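Local atomic coordinates of VirX1 (Cyanophage Syn10, PDB entry 6QGM), a protein that iodinates diverse substrates as a viral halogenase of the tryptophan halogenase family, probably using reduced flavin to generate the halogenating species. Residues S400-V403 with A404-A408; N426-P429 with E430-G433; Q443-S446 with T447-G451; N453-H456 with I457-G461. All coordinates share one frame; numbering follows the deposited sequence.

Contact 1: S400-V403 with A404-A408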
loop_
_atom_site.group_PDB
_atom_site.type_symbol
_atom_site.label_atom_id
_atom_site.label_comp_id
_atom_site.label_asym_id
_atom_site.label_seq_id
_atom_site.Cartn_x
_atom_site.Cartn_y
_atom_site.Cartn_z
ATOM N N SER B 400 -8.100 -14.162 -12.153
ATOM C CA SER B 400 -8.946 -15.226 -11.542
ATOM C C SER B 400 -9.919 -14.595 -10.533
ATOM O O SER B 400 -11.098 -15.013 -10.529
ATOM C CB SER B 400 -8.113 -16.344 -10.937
ATOM O OG SER B 400 -7.286 -15.863 -9.891
ATOM N N ASP B 401 -9.467 -13.609 -9.742
ATOM C CA ASP B 401 -10.337 -12.795 -8.841
ATOM C C ASP B 401 -11.388 -12.031 -9.653
ATOM O O ASP B 401 -12.565 -12.019 -9.245
ATOM C CB ASP B 401 -9.527 -11.802 -7.998
ATOM C CG ASP B 401 -9.016 -12.368 -6.689
ATOM O OD1 ASP B 401 -9.558 -13.386 -6.242
ATOM O OD2 ASP B 401 -8.074 -11.804 -6.143
ATOM N N PHE B 402 -10.983 -11.390 -10.748
ATOM C CA PHE B 402 -11.894 -10.604 -11.619
ATOM C C PHE B 402 -12.997 -11.525 -12.150
ATOM O O PHE B 402 -14.194 -11.171 -12.082
ATOM C CB PHE B 402 -11.110 -9.919 -12.740
ATOM C CG PHE B 402 -11.965 -9.121 -13.695
ATOM C CD1 PHE B 402 -13.026 -8.339 -13.258
ATOM C CD2 PHE B 402 -11.682 -9.131 -15.046
ATOM C CE1 PHE B 402 -13.798 -7.617 -14.165
ATOM C CE2 PHE B 402 -12.454 -8.418 -15.953
ATOM C CZ PHE B 402 -13.513 -7.668 -15.516
ATOM N N VAL B 403 -12.611 -12.702 -12.643
ATOM C CA VAL B 403 -13.556 -13.719 -13.195
ATOM C C VAL B 403 -14.493 -14.158 -12.056
ATOM O O VAL B 403 -15.695 -14.226 -12.298
ATOM C CB VAL B 403 -12.793 -14.892 -13.847
ATOM C CG1 VAL B 403 -13.677 -16.081 -14.145
ATOM C CG2 VAL B 403 -12.095 -14.443 -15.109
ATOM N N ALA B 404 -13.971 -14.392 -10.848
ATOM C CA ALA B 404 -14.770 -14.805 -9.672
ATOM C C ALA B 404 -15.851 -13.753 -9.366
ATOM O O ALA B 404 -16.957 -14.159 -8.952
ATOM C CB ALA B 404 -13.878 -15.046 -8.474
ATOM N N MET B 405 -15.567 -12.461 -9.588
ATOM C CA MET B 405 -16.508 -11.354 -9.279
ATOM C C MET B 405 -17.760 -11.439 -10.160
ATOM O O MET B 405 -18.821 -11.010 -9.689
ATOM C CB MET B 405 -15.830 -9.995 -9.459
ATOM C CG MET B 405 -14.904 -9.639 -8.322
ATOM S SD MET B 405 -14.304 -7.952 -8.385
ATOM C CE MET B 405 -13.266 -7.906 -6.926
ATOM N N HIS B 406 -17.650 -11.986 -11.374
ATOM C CA HIS B 406 -18.788 -12.197 -12.317
ATOM C C HIS B 406 -19.850 -13.107 -11.688
ATOM O O HIS B 406 -21.043 -12.926 -11.999
ATOM C CB HIS B 406 -18.325 -12.824 -13.639
ATOM C CG HIS B 406 -17.426 -11.962 -14.460
ATOM N ND1 HIS B 406 -16.233 -11.470 -13.984
ATOM C CD2 HIS B 406 -17.519 -11.539 -15.732
ATOM C CE1 HIS B 406 -15.644 -10.751 -14.923
ATOM N NE2 HIS B 406 -16.414 -10.784 -16.004
ATOM N N TYR B 407 -19.421 -14.071 -10.874
ATOM C CA TYR B 407 -20.295 -15.049 -10.182
ATOM C C TYR B 407 -20.783 -14.440 -8.866
ATOM O O TYR B 407 -21.986 -14.474 -8.583
ATOM C CB TYR B 407 -19.543 -16.362 -9.922
ATOM C CG TYR B 407 -19.120 -17.130 -11.149
ATOM C CD1 TYR B 407 -20.023 -17.909 -11.841
ATOM C CD2 TYR B 407 -17.809 -17.108 -11.596
ATOM C CE1 TYR B 407 -19.653 -18.633 -12.963
ATOM C CE2 TYR B 407 -17.414 -17.814 -12.715
ATOM C CZ TYR B 407 -18.342 -18.582 -13.404
ATOM O OH TYR B 407 -17.970 -19.299 -14.508
ATOM N N ALA B 408 -19.847 -13.891 -8.093
ATOM C CA ALA B 408 -20.023 -13.499 -6.680
ATOM C C ALA B 408 -21.194 -12.522 -6.522
ATOM O O ALA B 408 -21.908 -12.614 -5.498
ATOM C CB ALA B 408 -18.741 -12.884 -6.178
#

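Contact 2: N426-P429 with E430-G433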
loop_
_atom_site.group_PDB
_atom_site.type_symbol
_atom_site.label_atom_id
_atom_site.label_comp_id
_atom_site.label_asym_id
_atom_site.label_seq_id
_atom_site.Cartn_x
_atom_site.Cartn_y
_atom_site.Cartn_z
ATOM N N ASN B 426 -17.172 -17.781 0.246
ATOM C CA ASN B 426 -16.502 -16.595 0.847
ATOM C C ASN B 426 -15.293 -16.208 -0.006
ATOM O O ASN B 426 -14.303 -16.957 -0.022
ATOM C CB ASN B 426 -16.031 -16.842 2.279
ATOM C CG ASN B 426 -17.179 -17.182 3.195
ATOM O OD1 ASN B 426 -17.217 -18.281 3.747
ATOM N ND2 ASN B 426 -18.122 -16.257 3.325
ATOM N N TYR B 427 -15.357 -15.049 -0.659
ATOM C CA TYR B 427 -14.345 -14.619 -1.647
ATOM C C TYR B 427 -13.254 -13.783 -0.978
ATOM O O TYR B 427 -12.249 -13.492 -1.650
ATOM C CB TYR B 427 -15.054 -13.892 -2.784
ATOM C CG TYR B 427 -15.962 -14.763 -3.630
ATOM C CD1 TYR B 427 -15.478 -15.464 -4.726
ATOM C CD2 TYR B 427 -17.313 -14.883 -3.341
ATOM C CE1 TYR B 427 -16.310 -16.241 -5.510
ATOM C CE2 TYR B 427 -18.162 -15.653 -4.120
ATOM C CZ TYR B 427 -17.662 -16.330 -5.214
ATOM O OH TYR B 427 -18.487 -17.089 -5.991
ATOM N N MET B 428 -13.415 -13.449 0.307
ATOM C CA MET B 428 -12.539 -12.489 1.037
ATOM C C MET B 428 -12.016 -13.120 2.321
ATOM O O MET B 428 -11.948 -12.447 3.344
ATOM C CB MET B 428 -13.317 -11.226 1.419
ATOM C CG MET B 428 -13.670 -10.342 0.249
ATOM S SD MET B 428 -14.867 -9.053 0.659
ATOM C CE MET B 428 -14.062 -8.295 2.078
ATOM N N PRO B 429 -11.588 -14.405 2.317
ATOM C CA PRO B 429 -11.270 -15.107 3.566
ATOM C C PRO B 429 -10.144 -14.423 4.367
ATOM O O PRO B 429 -10.229 -14.355 5.566
ATOM C CB PRO B 429 -10.855 -16.504 3.081
ATOM C CG PRO B 429 -10.339 -16.262 1.679
ATOM C CD PRO B 429 -11.276 -15.210 1.123
ATOM N N GLU B 430 -9.140 -13.900 3.667
ATOM C CA GLU B 430 -7.917 -13.287 4.242
ATOM C C GLU B 430 -8.223 -11.902 4.820
ATOM O O GLU B 430 -7.405 -11.415 5.613
ATOM C CB GLU B 430 -6.837 -13.247 3.154
ATOM C CG GLU B 430 -6.350 -14.637 2.722
ATOM C CD GLU B 430 -5.127 -15.194 3.462
ATOM O OE1 GLU B 430 -4.388 -14.367 4.033
ATOM O OE2 GLU B 430 -4.949 -16.442 3.518
ATOM N N SER B 431 -9.381 -11.316 4.505
ATOM C CA SER B 431 -9.701 -9.886 4.742
ATOM C C SER B 431 -9.834 -9.578 6.238
ATOM O O SER B 431 -9.586 -8.410 6.601
ATOM C CB SER B 431 -10.928 -9.457 3.966
ATOM O OG SER B 431 -12.123 -9.816 4.627
ATOM N N MET B 432 -10.216 -10.545 7.075
ATOM C CA MET B 432 -10.391 -10.326 8.540
ATOM C C MET B 432 -9.048 -10.454 9.279
ATOM O O MET B 432 -9.012 -10.163 10.471
ATOM C CB MET B 432 -11.397 -11.313 9.141
ATOM C CG MET B 432 -12.843 -11.013 8.806
ATOM S SD MET B 432 -13.367 -9.254 8.937
ATOM C CE MET B 432 -13.553 -8.941 7.177
ATOM N N GLY B 433 -7.992 -10.898 8.608
ATOM C CA GLY B 433 -6.652 -11.042 9.208
ATOM C C GLY B 433 -5.975 -9.685 9.380
ATOM O O GLY B 433 -6.466 -8.664 8.902
#

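Contact 3: Q443-S446 with T447-G451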
loop_
_atom_site.group_PDB
_atom_site.type_symbol
_atom_site.label_atom_id
_atom_site.label_comp_id
_atom_site.label_asym_id
_atom_site.label_seq_id
_atom_site.Cartn_x
_atom_site.Cartn_y
_atom_site.Cartn_z
ATOM N N GLN B 443 -11.413 -6.450 -1.096
ATOM C CA GLN B 443 -11.344 -5.540 0.082
ATOM C C GLN B 443 -11.561 -4.093 -0.375
ATOM O O GLN B 443 -12.323 -3.373 0.290
ATOM C CB GLN B 443 -10.004 -5.704 0.792
ATOM C CG GLN B 443 -9.872 -7.042 1.512
ATOM C CD GLN B 443 -8.458 -7.309 1.968
ATOM O OE1 GLN B 443 -7.755 -6.406 2.440
ATOM N NE2 GLN B 443 -8.017 -8.552 1.821
ATOM N N ASP B 444 -10.922 -3.702 -1.478
ATOM C CA ASP B 444 -10.842 -2.283 -1.931
ATOM C C ASP B 444 -12.189 -1.862 -2.532
ATOM O O ASP B 444 -12.649 -0.713 -2.265
ATOM C CB ASP B 444 -9.675 -2.066 -2.889
ATOM C CG ASP B 444 -8.302 -2.263 -2.244
ATOM O OD1 ASP B 444 -8.224 -2.329 -0.983
ATOM O OD2 ASP B 444 -7.311 -2.374 -3.003
ATOM N N LEU B 445 -12.811 -2.772 -3.291
ATOM C CA LEU B 445 -14.148 -2.555 -3.893
ATOM C C LEU B 445 -15.173 -2.403 -2.769
ATOM O O LEU B 445 -16.079 -1.570 -2.917
ATOM C CB LEU B 445 -14.485 -3.743 -4.801
ATOM C CG LEU B 445 -15.840 -3.709 -5.494
ATOM C CD1 LEU B 445 -15.929 -2.498 -6.415
ATOM C CD2 LEU B 445 -16.043 -4.997 -6.269
ATOM N N SER B 446 -15.041 -3.207 -1.712
ATOM C CA SER B 446 -15.985 -3.248 -0.572
ATOM C C SER B 446 -15.892 -1.918 0.168
ATOM O O SER B 446 -16.955 -1.343 0.460
ATOM C CB SER B 446 -15.717 -4.428 0.333
ATOM O OG SER B 446 -16.177 -5.641 -0.266
ATOM N N THR B 447 -14.659 -1.455 0.406
ATOM C CA THR B 447 -14.328 -0.141 1.017
ATOM C C THR B 447 -14.911 1.004 0.180
ATOM O O THR B 447 -15.481 1.942 0.772
ATOM C CB THR B 447 -12.813 0.036 1.141
ATOM O OG1 THR B 447 -12.419 -0.862 2.171
ATOM C CG2 THR B 447 -12.411 1.458 1.477
ATOM N N ASP B 448 -14.733 0.953 -1.139
ATOM C CA ASP B 448 -15.133 2.069 -2.032
ATOM C C ASP B 448 -16.668 2.164 -2.077
ATOM O O ASP B 448 -17.187 3.305 -2.005
ATOM C CB ASP B 448 -14.485 1.923 -3.412
ATOM C CG ASP B 448 -12.988 2.200 -3.405
ATOM O OD1 ASP B 448 -12.461 2.562 -2.343
ATOM O OD2 ASP B 448 -12.354 2.058 -4.465
ATOM N N THR B 449 -17.358 1.022 -2.159
ATOM C CA THR B 449 -18.828 0.942 -2.392
ATOM C C THR B 449 -19.562 1.139 -1.059
ATOM O O THR B 449 -20.216 2.181 -0.901
ATOM C CB THR B 449 -19.219 -0.362 -3.100
ATOM O OG1 THR B 449 -18.717 -1.433 -2.313
ATOM C CG2 THR B 449 -18.663 -0.488 -4.492
ATOM N N ILE B 450 -19.431 0.202 -0.118
ATOM C CA ILE B 450 -20.147 0.249 1.194
ATOM C C ILE B 450 -19.548 1.375 2.055
ATOM O O ILE B 450 -20.326 2.103 2.687
ATOM C CB ILE B 450 -20.084 -1.121 1.900
ATOM C CG1 ILE B 450 -20.597 -2.246 0.998
ATOM C CG2 ILE B 450 -20.821 -1.088 3.225
ATOM C CD1 ILE B 450 -20.141 -3.619 1.418
ATOM N N GLY B 451 -18.218 1.513 2.083
ATOM C CA GLY B 451 -17.509 2.463 2.961
ATOM C C GLY B 451 -17.686 3.911 2.524
ATOM O O GLY B 451 -18.202 4.724 3.346
#

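Contact 4: N453-H456 with I457-G461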
loop_
_atom_site.group_PDB
_atom_site.type_symbol
_atom_site.label_atom_id
_atom_site.label_comp_id
_atom_site.label_asym_id
_atom_site.label_seq_id
_atom_site.Cartn_x
_atom_site.Cartn_y
_atom_site.Cartn_z
ATOM N N ASN B 453 -19.147 4.922 -0.669
ATOM C CA ASN B 453 -20.326 5.093 -1.568
ATOM C C ASN B 453 -19.884 5.677 -2.917
ATOM O O ASN B 453 -20.564 6.583 -3.439
ATOM C CB ASN B 453 -21.429 5.920 -0.896
ATOM C CG ASN B 453 -21.976 5.266 0.363
ATOM O OD1 ASN B 453 -22.575 5.918 1.216
ATOM N ND2 ASN B 453 -21.808 3.965 0.488
ATOM N N THR B 454 -18.816 5.133 -3.502
ATOM C CA THR B 454 -18.168 5.695 -4.711
ATOM C C THR B 454 -17.609 4.566 -5.578
ATOM O O THR B 454 -17.194 3.531 -5.017
ATOM C CB THR B 454 -17.037 6.668 -4.339
ATOM O OG1 THR B 454 -16.651 7.404 -5.502
ATOM C CG2 THR B 454 -15.808 5.977 -3.796
ATOM N N TRP B 455 -17.574 4.796 -6.892
ATOM C CA TRP B 455 -16.712 4.053 -7.839
ATOM C C TRP B 455 -15.464 4.885 -8.122
ATOM O O TRP B 455 -15.349 5.995 -7.598
ATOM C CB TRP B 455 -17.481 3.681 -9.108
ATOM C CG TRP B 455 -18.539 2.645 -8.894
ATOM C CD1 TRP B 455 -18.782 1.937 -7.754
ATOM C CD2 TRP B 455 -19.508 2.196 -9.854
ATOM N NE1 TRP B 455 -19.853 1.104 -7.932
ATOM C CE2 TRP B 455 -20.318 1.241 -9.209
ATOM C CE3 TRP B 455 -19.790 2.525 -11.180
ATOM C CZ2 TRP B 455 -21.376 0.597 -9.848
ATOM C CZ3 TRP B 455 -20.850 1.904 -11.802
ATOM C CH2 TRP B 455 -21.617 0.933 -11.158
ATOM N N HIS B 456 -14.557 4.333 -8.907
ATOM C CA HIS B 456 -13.229 4.898 -9.227
ATOM C C HIS B 456 -12.805 4.294 -10.569
ATOM O O HIS B 456 -13.208 3.127 -10.837
ATOM C CB HIS B 456 -12.244 4.579 -8.103
ATOM C CG HIS B 456 -11.091 5.521 -8.024
ATOM N ND1 HIS B 456 -10.187 5.674 -9.060
ATOM C CD2 HIS B 456 -10.703 6.368 -7.042
ATOM C CE1 HIS B 456 -9.298 6.587 -8.723
ATOM N NE2 HIS B 456 -9.581 7.012 -7.474
ATOM N N ILE B 457 -12.072 5.058 -11.392
ATOM C CA ILE B 457 -11.521 4.562 -12.687
ATOM C C ILE B 457 -10.528 3.428 -12.392
ATOM O O ILE B 457 -10.289 2.626 -13.293
ATOM C CB ILE B 457 -10.899 5.697 -13.527
ATOM C CG1 ILE B 457 -10.068 6.658 -12.670
ATOM C CG2 ILE B 457 -11.967 6.424 -14.329
ATOM C CD1 ILE B 457 -9.147 7.527 -13.457
ATOM N N ASN B 458 -10.011 3.337 -11.162
ATOM C CA ASN B 458 -9.147 2.222 -10.680
ATOM C C ASN B 458 -9.866 0.864 -10.703
ATOM O O ASN B 458 -9.177 -0.139 -10.436
ATOM C CB ASN B 458 -8.677 2.440 -9.244
ATOM C CG ASN B 458 -7.705 3.584 -9.120
ATOM O OD1 ASN B 458 -7.128 4.026 -10.112
ATOM N ND2 ASN B 458 -7.529 4.066 -7.903
ATOM N N HIS B 459 -11.174 0.814 -10.974
ATOM C CA HIS B 459 -11.945 -0.453 -11.111
ATOM C C HIS B 459 -11.940 -0.953 -12.568
ATOM O O HIS B 459 -12.810 -1.740 -12.901
ATOM C CB HIS B 459 -13.390 -0.261 -10.639
ATOM C CG HIS B 459 -13.585 0.234 -9.247
ATOM N ND1 HIS B 459 -12.569 0.392 -8.335
ATOM C CD2 HIS B 459 -14.730 0.555 -8.604
ATOM C CE1 HIS B 459 -13.084 0.764 -7.170
ATOM N NE2 HIS B 459 -14.409 0.848 -7.307
ATOM N N ASN B 460 -11.007 -0.500 -13.406
ATOM C CA ASN B 460 -10.989 -0.771 -14.867
ATOM C C ASN B 460 -11.534 -2.176 -15.147
ATOM O O ASN B 460 -10.723 -3.111 -15.217
ATOM C CB ASN B 460 -9.586 -0.559 -15.473
ATOM C CG ASN B 460 -9.557 -0.414 -16.996
ATOM O OD1 ASN B 460 -10.402 -0.972 -17.719
ATOM N ND2 ASN B 460 -8.569 0.323 -17.506
ATOM N N GLY B 461 -12.852 -2.306 -15.337
ATOM C CA GLY B 461 -13.477 -3.570 -15.757
ATOM C C GLY B 461 -14.534 -4.031 -14.771
ATOM O O GLY B 461 -15.647 -4.409 -15.208
#

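Contact 1: S400-V403 with A404-A408
Phe402 and His406, one helical turn apart, meet twice, through a hydrogen bond and through their rings. His406 ND1 donates to Phe402 O at 2.8 Å, with the carbonyl oxygen almost in the plane of the imidazole, so the bond fixes the turn of the ring. In that orientation His406 CE1 points over the middle of the Phe402 ring, 3.7 Å above its plane, in an edge-to-face pair whose planes stand at 67°. Phe402 reaches this position because CG is anti to the backbone N (chi1 179°), which brings the ring forward along the helix toward His406. The second ring nitrogen, His406 NE2, is hydrogen-bonded to Glu355, which leaves both nitrogens of the imidazole engaged.

Phe402 O also takes a weak bond from Met405 N. Ala404 N binds Ser400 O at 3.0 Å and Met405 N binds Asp401 O at 3.1 Å in the usual helical way, whereas His406 N turns to Val403 O, well above that carbonyl plane. Ser400 OG bonds back to Asp397 O of its own helix and also to Lys247. Asp401 OD1 is held by Lys247 NZ, in a salt bridge, and by Trp442 NE1; Tyr407 OH bonds Glu352. Together these form a side-chain to main-chain i to i+4 bond with an edge-to-face aromatic pair in the C-terminal turns of helix 382-408, packed against helices 441-451 and 462-468.

Contact 2: N426-P429 with E430-G433
Met428 and Ser431 close a type I beta turn, with Pro429 and Glu430 at its two corners, in the loop that leads from helix 416-424 to helix 441-451. A second type I turn, Glu430 to Gly433, overlaps the first, with Gly433 N bonded to Glu430 O, so the chain from Pro429 to Met432 takes up helical backbone angles without forming a regular helix.

Hydrogen bonds come first. Met428 O receives two donors from the same residue. Ser431 N approaches from above the carbonyl plane at 3.0 Å, while Ser431 OG lies in that plane at 2.9 Å. With chi1 at 82°, the hydroxyl is tucked between its own backbone N and carbonyl carbon and bends back over the turn to reach this oxygen. Two polar bonds come from the second subunit: its Lys438 binds Ser431 O, and its Asp386 binds Asn426 ND2.

Apolar packing runs beside these bonds. The Met428 chain is extended to SD and then bends at its last torsion (chi3 53°), which carries CE across to Ser431 CB at 3.8 Å. Tyr390 of the second subunit packs on Met428, Ser431 and Met432; the turn is thus part of a subunit interface. Closest of all to the serine hydroxyl on the methionine side chain is the methyl carbon, with Met428 CE 3.5 Å from Ser431 OG.

Contact 3: Q443-S446 with T447-G451
Thr449 leans back on Leu445, one turn earlier in helix 441-451, and nearly every atom of its side chain meets something there. Its CB lies 3.4 Å from Leu445 O. At CB the side chain forks. The methyl branch, CG2, is anti to the carbonyl carbon; Thr449 CG2 lies 3.2 Å from Leu445 O and also meets the apolar end of that side chain, 3.9 Å from Leu445 CD1. The hydroxyl branch goes the other way: chi1 of 55° sets OG1 between the backbone N and the carbonyl carbon, and from there OG1 donates to Leu445 O at 2.7 Å.

That same oxygen also takes the helical bond from Thr449 N at 3.0 Å. The two donors of Thr449 approach Leu445 O from opposite faces of its carbonyl plane, so one acceptor is gripped from both sides by a single residue. The regular pattern holds in the neighbouring turns, where Thr447 N binds Gln443 O, Asp448 N binds Asp444 O, and Ile450 N binds Ser446 O. The helix widens into a pi-type turn at 447-451. Ser446 OG is turned back to Trp442 O.

Partners from its own chain and from the second subunit both touch the helix. Leu445 packs on Ile462 and Ile466, while Ser446, Thr447 and Thr449 touch Gly387, Tyr390 and Tyr371 of the second subunit, which places helix 441-451 between helix 462-468 of its own chain and that neighbour.

Contact 4: N453-H456 with I457-G461
The imidazole of His456 and the amide of Asn458 lie side by side and stacked, their planes only 18° apart. Asn458 ND2 sits over one face of the ring, 3.1 Å above its plane and displaced toward the rim. The His459 ring is covered differently: His456 CB makes a CH-pi contact 4.3 Å from the ring centroid, and the backbone N and O of His456 lie over a face as well. Trp455 meets His459 at an oblique angle, with Trp455 CB 4.2 Å from His459 CD2.

Two backbone donors hold this turn. Asn458 N bonds His456 ND1 at 3.1 Å, nearly straight at 167°, and His459 N bonds His456 O, also at 3.1 Å, from above the carbonyl plane. His456 is thus used as acceptor by both its ring and its main chain, at the start of the short 3-10 segment 457-458. Before it, Thr454 OG1 donates to Trp455 O, and Asn112 bonds both Thr454 OG1 and Trp455 N.

Because His456 ND1 accepts an N-H, it should carry no proton, and this exposed imidazole is probably neutral with its hydrogen on NE2.

Contact 1 is the buried one, at the end of helix 382-408, and the other three are only partly buried. Contacts 1 and 3 both run along helices and use carbonyls that accept a side-chain donor one turn later, an imidazole N-H in the first and a hydroxyl in the other. Contacts 2 and 4 are turns in the loops on either side of helix 441-451. Tyr427 of contact 2 packs on Ala404 and Ala408 of contact 1, whereas contact 4 is joined to contact 3 by the probable backbone bond of Thr454 N to Asp448 O and by His459 packing on Leu445 and Asp448. Contacts 2 and 3 border the second subunit, which scarcely reaches contacts 1 and 4.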